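PDB 4OOU: mannan endo-1,4-beta-mannosidase from Cryptopygus antarcticus, which hydrolyses the beta-1,4 linkages within the backbones of mannans such as locust bean gum and konjac, releasing mainly short manno-oligosaccharides. Local coordinates for residues A[280-285]-A[310-315]; A[338-343]-A[354-359]; A[107-112]-A[161-166]; A[51-56]-A[111-116]. One frame throughout, in Å; residues are numbered along the deposited sequence.

In the fold
All four contacts belong to one TIM barrel of the glycosyl hydrolase 5 family. Interactions 4 and 3 come first along the chain, and both use helix 109-122. They share Asn111 and Asp112, and their centres are 9 Å apart. Interactions 1 and 2 follow, with centres 12 Å apart. They touch through the neighbouring strands 308-313 and 337-340, where the backbone N of Trp341 probably bonds Phe313 O. Interaction 1 lies 32 Å from interaction 3, centre to centre, on the opposite side of the chain's centre. The later pair involves strands 277-281, 308-313 and 337-340 beside the active site, while the earlier pair packs helices and a loop elsewhere round the barrel.

Interaction 1. Residues A[280-285]-A[310-315]; sequences HTYSHS and IGEFAS
Glu312 is gripped from two sides by the aromatic residues His280 and Tyr282. Tyr282 binds substrate, and Glu312 is, by similarity, the catalytic nucleophile. The polar contact is between Tyr282 OH and Glu312 OE1, a hydrogen bond modelled very short at 2.4 Å. OE1 lies at the edge of the tyrosine ring, and the ring and carboxylate planes are 70° apart. The stacking contact is with His280. Its ring and the carboxylate are nearly parallel, 17° apart. Glu312 CG sits over the ring face, 3.6 Å from the ring centroid, as a CH-pi contact. The CG of Glu312 lies anti to its carbonyl carbon (chi1 -51°) and the chain beyond is extended, which lays the acid along the imidazole. Without the imidazole of His280, as with an alanine here, the Glu312 carboxylate would probably lose its stacking partner and Glu181 its hydrogen-bond mate. The backbone contact is a bond from Thr281 N to Glu312 O, 3.0 Å long. Apolar contacts are fewer: Thr281 CG2 lies 4.1 Å from Phe313 CB, and Tyr282 CE1 is 4.3 Å from Ala314 CB. Partners outside the segments complete the site. His280 ND1 bonds Glu181, the proton donor/acceptor by similarity, and Glu312 OE2 forms a salt bridge with Arg81. The segments continue the parallel strands 277-281 and 308-313 of the barrel. Strand 337-340 flanks 308-313, and helix 323-332 packs against Ile310 and Phe313.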
# COMPACT_ATOMS: atom_id res chain seq x y z
N HIS A 280 7.46 4.55 3.47
CA HIS A 280 7.02 5.92 3.16
C HIS A 280 8.07 6.86 3.67
O HIS A 280 8.71 6.52 4.61
CB HIS A 280 5.74 6.25 3.91
CG HIS A 280 4.60 5.37 3.57
ND1 HIS A 280 3.45 5.32 4.32
CD2 HIS A 280 4.42 4.49 2.56
CE1 HIS A 280 2.60 4.48 3.77
NE2 HIS A 280 3.17 3.95 2.70
N THR A 281 8.24 8.05 3.10
CA THR A 281 9.33 8.91 3.57
C THR A 281 9.07 10.41 3.42
O THR A 281 8.66 10.89 2.36
CB THR A 281 10.67 8.48 2.93
OG1 THR A 281 11.77 9.03 3.68
CG2 THR A 281 10.74 8.88 1.49
N TYR A 282 9.32 11.11 4.52
CA TYR A 282 9.09 12.53 4.64
C TYR A 282 10.21 13.18 5.50
O TYR A 282 10.59 12.68 6.57
CB TYR A 282 7.71 12.76 5.29
CG TYR A 282 6.51 12.20 4.54
CD1 TYR A 282 5.89 12.90 3.53
CD2 TYR A 282 5.96 10.97 4.88
CE1 TYR A 282 4.79 12.40 2.85
CE2 TYR A 282 4.86 10.45 4.20
CZ TYR A 282 4.28 11.17 3.18
OH TYR A 282 3.19 10.66 2.51
N SER A 283 10.74 14.31 5.05
CA SER A 283 11.70 15.08 5.84
C SER A 283 11.04 15.75 7.06
O SER A 283 9.82 15.91 7.11
CB SER A 283 12.36 16.15 4.96
OG SER A 283 11.44 17.09 4.43
N HIS A 284 11.85 16.12 8.04
CA HIS A 284 11.40 16.94 9.18
C HIS A 284 12.23 18.20 9.26
O HIS A 284 13.47 18.15 9.36
CB HIS A 284 11.43 16.12 10.47
CG HIS A 284 10.46 14.98 10.45
ND1 HIS A 284 10.81 13.71 10.04
CD2 HIS A 284 9.12 14.95 10.69
CE1 HIS A 284 9.74 12.93 10.06
NE2 HIS A 284 8.70 13.66 10.45
N SER A 285 11.56 19.34 9.15
CA SER A 285 12.23 20.64 9.08
C SER A 285 13.28 20.63 7.95
O SER A 285 14.44 20.99 8.16
CB SER A 285 12.90 20.99 10.43
OG SER A 285 11.96 21.00 11.51
N ILE A 310 8.77 2.76 -2.73
CA ILE A 310 8.58 3.98 -1.95
C ILE A 310 7.12 4.39 -2.09
O ILE A 310 6.73 5.00 -3.10
CB ILE A 310 9.51 5.13 -2.38
CG1 ILE A 310 10.96 4.62 -2.39
CG2 ILE A 310 9.30 6.32 -1.42
CD1 ILE A 310 12.01 5.60 -2.86
N GLY A 311 6.34 4.09 -1.06
CA GLY A 311 4.88 4.03 -1.16
C GLY A 311 4.23 5.38 -1.09
O GLY A 311 3.18 5.62 -1.71
N GLU A 312 4.86 6.27 -0.32
CA GLU A 312 4.50 7.68 -0.31
C GLU A 312 5.74 8.55 -0.16
O GLU A 312 6.71 8.18 0.49
CB GLU A 312 3.62 8.02 0.87
CG GLU A 312 2.38 7.17 1.11
CD GLU A 312 1.73 7.54 2.43
OE1 GLU A 312 2.20 8.52 3.08
OE2 GLU A 312 0.77 6.85 2.83
N PHE A 313 5.68 9.73 -0.77
CA PHE A 313 6.66 10.77 -0.52
C PHE A 313 6.14 12.10 -1.07
O PHE A 313 5.19 12.11 -1.83
CB PHE A 313 8.00 10.39 -1.16
CG PHE A 313 8.04 10.58 -2.65
CD1 PHE A 313 7.61 9.58 -3.51
CD2 PHE A 313 8.53 11.77 -3.20
CE1 PHE A 313 7.66 9.75 -4.87
CE2 PHE A 313 8.59 11.94 -4.56
CZ PHE A 313 8.14 10.93 -5.40
N ALA A 314 6.75 13.22 -0.72
CA ALA A 314 6.32 14.48 -1.31
C ALA A 314 7.44 15.52 -1.44
O ALA A 314 8.19 15.72 -0.49
CB ALA A 314 5.18 15.06 -0.50
N SER A 315 7.50 16.19 -2.61
CA SER A 315 8.49 17.28 -2.92
C SER A 315 8.62 18.24 -1.79
O SER A 315 9.69 18.70 -1.45
CB SER A 315 8.06 18.16 -4.10
OG SER A 315 7.39 17.44 -5.10

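Interaction 2. Residues A[338-343]-A[354-359]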
# COMPACT_ATOMS: atom_id res chain seq x y z
N ALA A 338 7.93 4.48 -7.01
CA ALA A 338 7.83 5.72 -6.21
C ALA A 338 6.51 6.44 -6.44
O ALA A 338 6.14 6.71 -7.60
CB ALA A 338 8.98 6.65 -6.52
N LEU A 339 5.84 6.78 -5.34
CA LEU A 339 4.45 7.25 -5.36
C LEU A 339 4.30 8.48 -4.51
O LEU A 339 4.61 8.45 -3.32
CB LEU A 339 3.53 6.16 -4.78
CG LEU A 339 2.77 5.16 -5.67
CD1 LEU A 339 3.58 4.73 -6.86
CD2 LEU A 339 2.39 3.96 -4.85
N THR A 340 3.80 9.56 -5.10
CA THR A 340 3.71 10.84 -4.41
C THR A 340 2.50 10.85 -3.52
O THR A 340 1.60 10.02 -3.68
CB THR A 340 3.63 12.04 -5.40
OG1 THR A 340 2.61 11.79 -6.41
CG2 THR A 340 4.97 12.25 -6.10
N TRP A 341 2.49 11.78 -2.58
CA TRP A 341 1.36 12.00 -1.72
C TRP A 341 0.92 13.49 -1.84
O TRP A 341 1.76 14.34 -1.65
CB TRP A 341 1.73 11.68 -0.26
CG TRP A 341 0.54 11.84 0.64
CD1 TRP A 341 0.12 12.98 1.22
CD2 TRP A 341 -0.42 10.83 0.98
NE1 TRP A 341 -1.05 12.76 1.91
CE2 TRP A 341 -1.40 11.44 1.79
CE3 TRP A 341 -0.54 9.46 0.71
CZ2 TRP A 341 -2.47 10.74 2.33
CZ3 TRP A 341 -1.62 8.77 1.23
CH2 TRP A 341 -2.57 9.41 2.04
N GLN A 342 -0.33 13.81 -2.18
CA GLN A 342 -1.34 12.88 -2.77
C GLN A 342 -2.17 13.71 -3.72
O GLN A 342 -2.16 14.95 -3.65
CB GLN A 342 -2.25 12.29 -1.70
CG GLN A 342 -3.21 13.33 -1.12
CD GLN A 342 -4.02 12.86 0.07
OE1 GLN A 342 -4.26 13.64 1.01
NE2 GLN A 342 -4.48 11.62 0.03
N PHE A 343 -2.92 13.05 -4.59
CA PHE A 343 -3.48 13.76 -5.75
C PHE A 343 -4.56 14.76 -5.38
O PHE A 343 -4.62 15.87 -5.93
CB PHE A 343 -3.99 12.79 -6.80
CG PHE A 343 -3.63 13.19 -8.19
CD1 PHE A 343 -2.29 13.31 -8.56
CD2 PHE A 343 -4.62 13.46 -9.14
CE1 PHE A 343 -1.95 13.69 -9.85
CE2 PHE A 343 -4.28 13.84 -10.43
CZ PHE A 343 -2.95 13.96 -10.79
N SER A 354 -0.65 19.02 -9.78
CA SER A 354 0.10 19.47 -10.94
C SER A 354 1.56 19.05 -11.01
O SER A 354 2.04 18.55 -12.03
CB SER A 354 -0.00 21.00 -11.05
OG SER A 354 -0.90 21.32 -12.07
N ASN A 355 2.32 19.28 -9.98
CA ASN A 355 3.69 18.96 -10.14
C ASN A 355 3.89 17.49 -9.75
O ASN A 355 4.83 16.85 -10.19
CB ASN A 355 4.63 20.05 -9.54
CG ASN A 355 5.13 19.74 -8.16
OD1 ASN A 355 6.31 19.74 -7.94
ND2 ASN A 355 4.26 19.55 -7.22
N GLN A 356 2.96 16.89 -9.03
CA GLN A 356 2.87 15.43 -9.12
C GLN A 356 2.81 14.93 -10.57
O GLN A 356 3.46 13.92 -10.87
CB GLN A 356 1.71 14.88 -8.34
CG GLN A 356 1.99 14.91 -6.86
CD GLN A 356 0.85 14.37 -6.07
OE1 GLN A 356 0.72 13.15 -5.90
NE2 GLN A 356 0.01 15.27 -5.57
N MET A 357 2.11 15.64 -11.46
CA MET A 357 2.12 15.26 -12.90
C MET A 357 3.47 15.54 -13.54
O MET A 357 3.98 14.74 -14.33
CB MET A 357 1.00 15.94 -13.69
CG MET A 357 -0.40 15.43 -13.39
SD MET A 357 -1.63 16.06 -14.55
CE MET A 357 -2.25 17.49 -13.69
N TYR A 358 4.07 16.68 -13.18
CA TYR A 358 5.39 17.04 -13.66
C TYR A 358 6.32 15.89 -13.31
O TYR A 358 6.99 15.34 -14.17
CB TYR A 358 5.87 18.37 -13.04
CG TYR A 358 7.18 18.95 -13.60
CD1 TYR A 358 7.47 18.91 -14.95
CD2 TYR A 358 8.10 19.59 -12.76
CE1 TYR A 358 8.66 19.43 -15.45
CE2 TYR A 358 9.28 20.12 -13.23
CZ TYR A 358 9.57 20.04 -14.58
OH TYR A 358 10.75 20.59 -15.08
N GLY A 359 6.34 15.52 -12.03
CA GLY A 359 7.14 14.43 -11.55
C GLY A 359 7.04 13.17 -12.40
O GLY A 359 8.07 12.64 -12.84
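Gln356 reaches from its helix to Thr340 of strand 337-340 and uses both ends of its amide. Its OE1 accepts a hydrogen bond from Thr340 OG1, modelled very short at 2.4 Å. Its NE2 donates to the backbone O of Gln342 at 2.9 Å. That bond is fairly straight at the hydrogen (160°) and lies near the amide plane of Gln356, but it meets the Gln342 carbonyl from above its plane. Two bonds across the contact, and a weak one from NE2 to Thr352 O, hold the amide and set its rotation. The chain runs extended beyond CG (chi2 180°), which carries the amide from the helix to the strand. Phe343 closes one flank, with its ring edge toward the amide; CD1 is 4.0 Å from Gln356 OE1. Met357 CG also meets the ring edge, 3.9 Å from Phe343 CZ.

Further out, Trp68 packs edge-to-face on Phe343, and Val42 of strand 35-43 touches both Thr340 and Gln356. A cis peptide bond joins Trp341 to Gln342. Trp341 binds substrate, and its side chain touches Glu312 and Tyr282. Here a TIM-barrel strand is tied to helix 353-361, which follows it, beside the substrate-binding site.

Interaction 3. Residues A[107-112]-A[161-166]; sequences KTLIND and TPMVNA
This is an apolar contact between two outer helices of the barrel, 109-122 and 149-167. Ile110 is at its middle, facing Met163, with Pro162 and Ala166 beside it. The two CA atoms of Ile110 and Met163 are 6.1 Å apart. The branches of Ile110 divide the work. CG2 meets Ala166 CB at 3.3 Å, a tight approach. CG1 lies 4.0 Å from Met163 CG. Beyond it, CD1 rests against the backbone of the other helix, 3.6 Å from Pro162 O, and also touches the proline ring carbon CB at 4.3 Å. The CG1 branch is anti to the carbonyl carbon (chi1 -63°) and then extended, which carries CD1 across to Pro162. With an alanine in place of Ile110, a gap would probably open facing Pro162 and Ala166, and Met163 CG would be less covered. Leu109 adds a contact from the neighbouring position. Its CD2 methyl approaches Met163 SD at 3.4 Å, while the methionine chain bends at its last torsion (chi3 -102°).

Around this pair, Thr103 touches both Leu109 and Met163. Val84 and His85 of strand 79-86 meet Leu109 and Met163, so these two side chains face the barrel wall. Apart from the Pro162 carbonyl against CD1, side-chain methyl, methylene and sulfur groups meet. The contact therefore depends on close fit and buried apolar surface rather than on directed polar bonds.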
# COMPACT_ATOMS: atom_id res chain seq x y z
N LYS A 107 -24.43 -3.16 -0.26
CA LYS A 107 -23.77 -4.19 -1.08
C LYS A 107 -23.38 -3.69 -2.48
O LYS A 107 -23.62 -4.34 -3.50
CB LYS A 107 -24.63 -5.46 -1.19
CG LYS A 107 -24.69 -6.32 0.06
CD LYS A 107 -25.53 -7.57 -0.20
CE LYS A 107 -26.25 -8.01 1.07
NZ LYS A 107 -26.02 -9.44 1.44
N THR A 108 -22.73 -2.55 -2.48
CA THR A 108 -22.29 -1.85 -3.68
C THR A 108 -20.77 -1.93 -3.90
O THR A 108 -20.29 -1.70 -5.03
CB THR A 108 -22.74 -0.38 -3.49
OG1 THR A 108 -24.04 -0.22 -4.06
CG2 THR A 108 -21.79 0.63 -4.07
N LEU A 109 -20.01 -2.25 -2.86
CA LEU A 109 -18.53 -2.10 -2.89
C LEU A 109 -17.85 -2.83 -4.03
O LEU A 109 -17.04 -2.24 -4.73
CB LEU A 109 -17.89 -2.61 -1.59
CG LEU A 109 -16.39 -2.35 -1.50
CD1 LEU A 109 -16.08 -1.19 -0.59
CD2 LEU A 109 -15.66 -3.57 -1.00
N ILE A 110 -18.16 -4.12 -4.20
CA ILE A 110 -17.45 -4.93 -5.18
C ILE A 110 -17.67 -4.37 -6.58
O ILE A 110 -16.72 -4.15 -7.31
CB ILE A 110 -17.79 -6.44 -5.06
CG1 ILE A 110 -17.33 -6.96 -3.69
CG2 ILE A 110 -17.08 -7.26 -6.12
CD1 ILE A 110 -17.66 -8.42 -3.44
N ASN A 111 -18.90 -4.04 -6.95
CA ASN A 111 -19.11 -3.37 -8.25
C ASN A 111 -18.39 -2.02 -8.35
O ASN A 111 -17.78 -1.70 -9.37
CB ASN A 111 -20.59 -3.17 -8.56
CG ASN A 111 -21.36 -4.46 -8.53
OD1 ASN A 111 -20.88 -5.53 -8.97
ND2 ASN A 111 -22.57 -4.38 -7.99
N ASP A 112 -18.47 -1.22 -7.29
CA ASP A 112 -17.77 0.08 -7.30
C ASP A 112 -16.29 -0.07 -7.56
O ASP A 112 -15.75 0.64 -8.40
CB ASP A 112 -18.00 0.81 -5.99
CG ASP A 112 -19.38 1.35 -5.88
OD1 ASP A 112 -20.13 1.26 -6.88
OD2 ASP A 112 -19.71 1.87 -4.80
N THR A 161 -12.71 -12.38 1.40
CA THR A 161 -12.77 -13.48 0.46
C THR A 161 -13.70 -13.12 -0.74
O THR A 161 -13.30 -13.20 -1.90
CB THR A 161 -13.15 -14.78 1.17
OG1 THR A 161 -12.18 -15.10 2.18
CG2 THR A 161 -13.20 -15.91 0.19
N PRO A 162 -14.92 -12.65 -0.46
CA PRO A 162 -15.76 -12.30 -1.62
C PRO A 162 -15.21 -11.14 -2.47
O PRO A 162 -15.38 -11.14 -3.71
CB PRO A 162 -17.12 -11.93 -1.01
CG PRO A 162 -17.03 -12.18 0.45
CD PRO A 162 -15.71 -12.83 0.77
N MET A 163 -14.57 -10.17 -1.83
CA MET A 163 -13.89 -9.10 -2.58
C MET A 163 -12.74 -9.65 -3.44
O MET A 163 -12.59 -9.31 -4.61
CB MET A 163 -13.33 -8.03 -1.64
CG MET A 163 -14.35 -7.10 -1.03
SD MET A 163 -13.42 -5.90 -0.03
CE MET A 163 -13.77 -6.64 1.53
N VAL A 164 -11.94 -10.53 -2.86
CA VAL A 164 -10.82 -11.09 -3.58
C VAL A 164 -11.31 -11.90 -4.77
O VAL A 164 -10.72 -11.84 -5.84
CB VAL A 164 -9.94 -12.00 -2.70
CG1 VAL A 164 -8.69 -12.42 -3.48
CG2 VAL A 164 -9.54 -11.31 -1.39
N ASN A 165 -12.38 -12.66 -4.57
CA ASN A 165 -12.79 -13.61 -5.61
C ASN A 165 -13.39 -12.90 -6.80
O ASN A 165 -13.23 -13.33 -7.94
CB ASN A 165 -13.72 -14.69 -5.05
CG ASN A 165 -12.93 -15.81 -4.41
OD1 ASN A 165 -12.04 -16.37 -5.05
ND2 ASN A 165 -13.22 -16.13 -3.14
N ALA A 166 -14.03 -11.76 -6.54
CA ALA A 166 -14.61 -10.98 -7.63
C ALA A 166 -13.58 -10.15 -8.37
O ALA A 166 -13.73 -9.89 -9.53
CB ALA A 166 -15.73 -10.10 -7.11

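Interaction 4. Residues A[51-56]-A[111-116]; sequences SDFGNG and NDLSDL
The contact belongs to the loop that follows strand 35-43 and leads into helix 58-74, where Phe53 is laid against helix 109-122. Phe53 packs its ring among Leu113, Leu116 and Asp112. The CD2 methyl of Leu113 stands over the centre of one ring face, 3.5 Å from the centroid and 7° off the normal, a CH-pi contact. The other two side chains come to the ring edge. Leu116 CD2 reaches CZ of Phe53 at 3.5 Å, and Asp112 CB lies 3.9 Å from Phe53 CD1. The ring is turned to the helix because Phe53 CG is anti to its carbonyl carbon (chi1 -45°).

One polar bond joins loop and helix: Gly54 N donates to Asp112 OD2 at 3.1 Å. Its exact geometry is uncertain, because the position of OD2 is less sure. A side chain at Gly54 would press on the preceding carbonyl O.

Farther along the loop, Asn55 N bonds Asp104, whose other carboxylate oxygen takes the backbone N of Thr108 and Leu109 at the start of helix 109-122. On the helix, Asp115 forms a salt bridge with Lys66. Tyr58 and Leu65 of helix 58-74 pack on Leu116, and Tyr58 also touches Asp112. The loop thus packs against helix 109-122, with the Phe53 side chain about 7 Å from that of Trp83, which binds substrate.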
# COMPACT_ATOMS: atom_id res chain seq x y z
N SER A 51 -15.33 6.99 2.26
CA SER A 51 -16.62 6.85 1.54
C SER A 51 -16.60 6.91 -0.03
O SER A 51 -17.58 7.32 -0.66
CB SER A 51 -17.64 7.86 2.08
OG SER A 51 -17.22 9.18 1.89
N ASP A 52 -15.51 6.44 -0.64
CA ASP A 52 -15.37 6.48 -2.08
C ASP A 52 -16.13 5.35 -2.71
O ASP A 52 -16.73 5.52 -3.76
CB ASP A 52 -13.92 6.33 -2.50
CG ASP A 52 -13.14 7.62 -2.42
OD1 ASP A 52 -13.73 8.71 -2.56
OD2 ASP A 52 -11.90 7.52 -2.22
N PHE A 53 -16.04 4.18 -2.08
CA PHE A 53 -16.75 3.00 -2.49
C PHE A 53 -17.71 2.47 -1.39
O PHE A 53 -17.41 2.58 -0.18
CB PHE A 53 -15.73 1.92 -2.75
CG PHE A 53 -14.55 2.37 -3.55
CD1 PHE A 53 -14.57 2.30 -4.94
CD2 PHE A 53 -13.41 2.83 -2.90
CE1 PHE A 53 -13.47 2.70 -5.66
CE2 PHE A 53 -12.30 3.23 -3.62
CZ PHE A 53 -12.33 3.16 -5.01
N GLY A 54 -18.82 1.87 -1.83
CA GLY A 54 -19.85 1.35 -0.93
C GLY A 54 -20.99 2.34 -0.77
O GLY A 54 -20.80 3.56 -1.02
N ASN A 55 -22.17 1.84 -0.34
CA ASN A 55 -23.35 2.68 -0.00
C ASN A 55 -23.64 3.70 -1.09
O ASN A 55 -23.85 4.88 -0.84
CB ASN A 55 -23.19 3.37 1.36
CG ASN A 55 -23.21 2.38 2.53
OD1 ASN A 55 -23.60 1.22 2.38
ND2 ASN A 55 -22.80 2.85 3.71
N GLY A 56 -23.59 3.20 -2.33
CA GLY A 56 -23.82 4.00 -3.51
C GLY A 56 -23.05 5.28 -3.59
O GLY A 56 -23.50 6.20 -4.25
N ASN A 111 -18.90 -4.04 -6.95
CA ASN A 111 -19.11 -3.37 -8.25
C ASN A 111 -18.39 -2.02 -8.35
O ASN A 111 -17.78 -1.70 -9.37
CB ASN A 111 -20.59 -3.17 -8.56
CG ASN A 111 -21.36 -4.46 -8.53
OD1 ASN A 111 -20.88 -5.53 -8.97
ND2 ASN A 111 -22.57 -4.38 -7.99
N ASP A 112 -18.47 -1.22 -7.29
CA ASP A 112 -17.77 0.08 -7.30
C ASP A 112 -16.29 -0.07 -7.56
O ASP A 112 -15.75 0.64 -8.40
CB ASP A 112 -18.00 0.81 -5.99
CG ASP A 112 -19.38 1.35 -5.88
OD1 ASP A 112 -20.13 1.26 -6.88
OD2 ASP A 112 -19.71 1.87 -4.80
N LEU A 113 -15.65 -1.00 -6.87
CA LEU A 113 -14.25 -1.30 -7.15
C LEU A 113 -14.07 -1.86 -8.59
O LEU A 113 -13.20 -1.42 -9.37
CB LEU A 113 -13.66 -2.23 -6.07
CG LEU A 113 -13.59 -1.64 -4.63
CD1 LEU A 113 -13.41 -2.73 -3.59
CD2 LEU A 113 -12.51 -0.59 -4.40
N SER A 114 -14.90 -2.85 -8.94
CA SER A 114 -14.92 -3.49 -10.28
C SER A 114 -14.92 -2.37 -11.34
O SER A 114 -14.06 -2.33 -12.21
CB SER A 114 -16.16 -4.40 -10.37
OG SER A 114 -15.98 -5.57 -11.16
N ASP A 115 -15.84 -1.42 -11.21
CA ASP A 115 -15.89 -0.32 -12.18
C ASP A 115 -14.56 0.41 -12.30
O ASP A 115 -14.07 0.68 -13.40
CB ASP A 115 -16.97 0.71 -11.81
CG ASP A 115 -17.25 1.70 -12.94
OD1 ASP A 115 -18.00 1.37 -13.87
OD2 ASP A 115 -16.72 2.82 -12.90
N LEU A 116 -13.98 0.75 -11.15
CA LEU A 116 -12.82 1.63 -11.14
C LEU A 116 -11.67 0.87 -11.73
O LEU A 116 -10.88 1.45 -12.47
CB LEU A 116 -12.46 2.12 -9.73
CG LEU A 116 -11.39 3.23 -9.68
CD1 LEU A 116 -11.70 4.51 -10.46
CD2 LEU A 116 -11.10 3.62 -8.24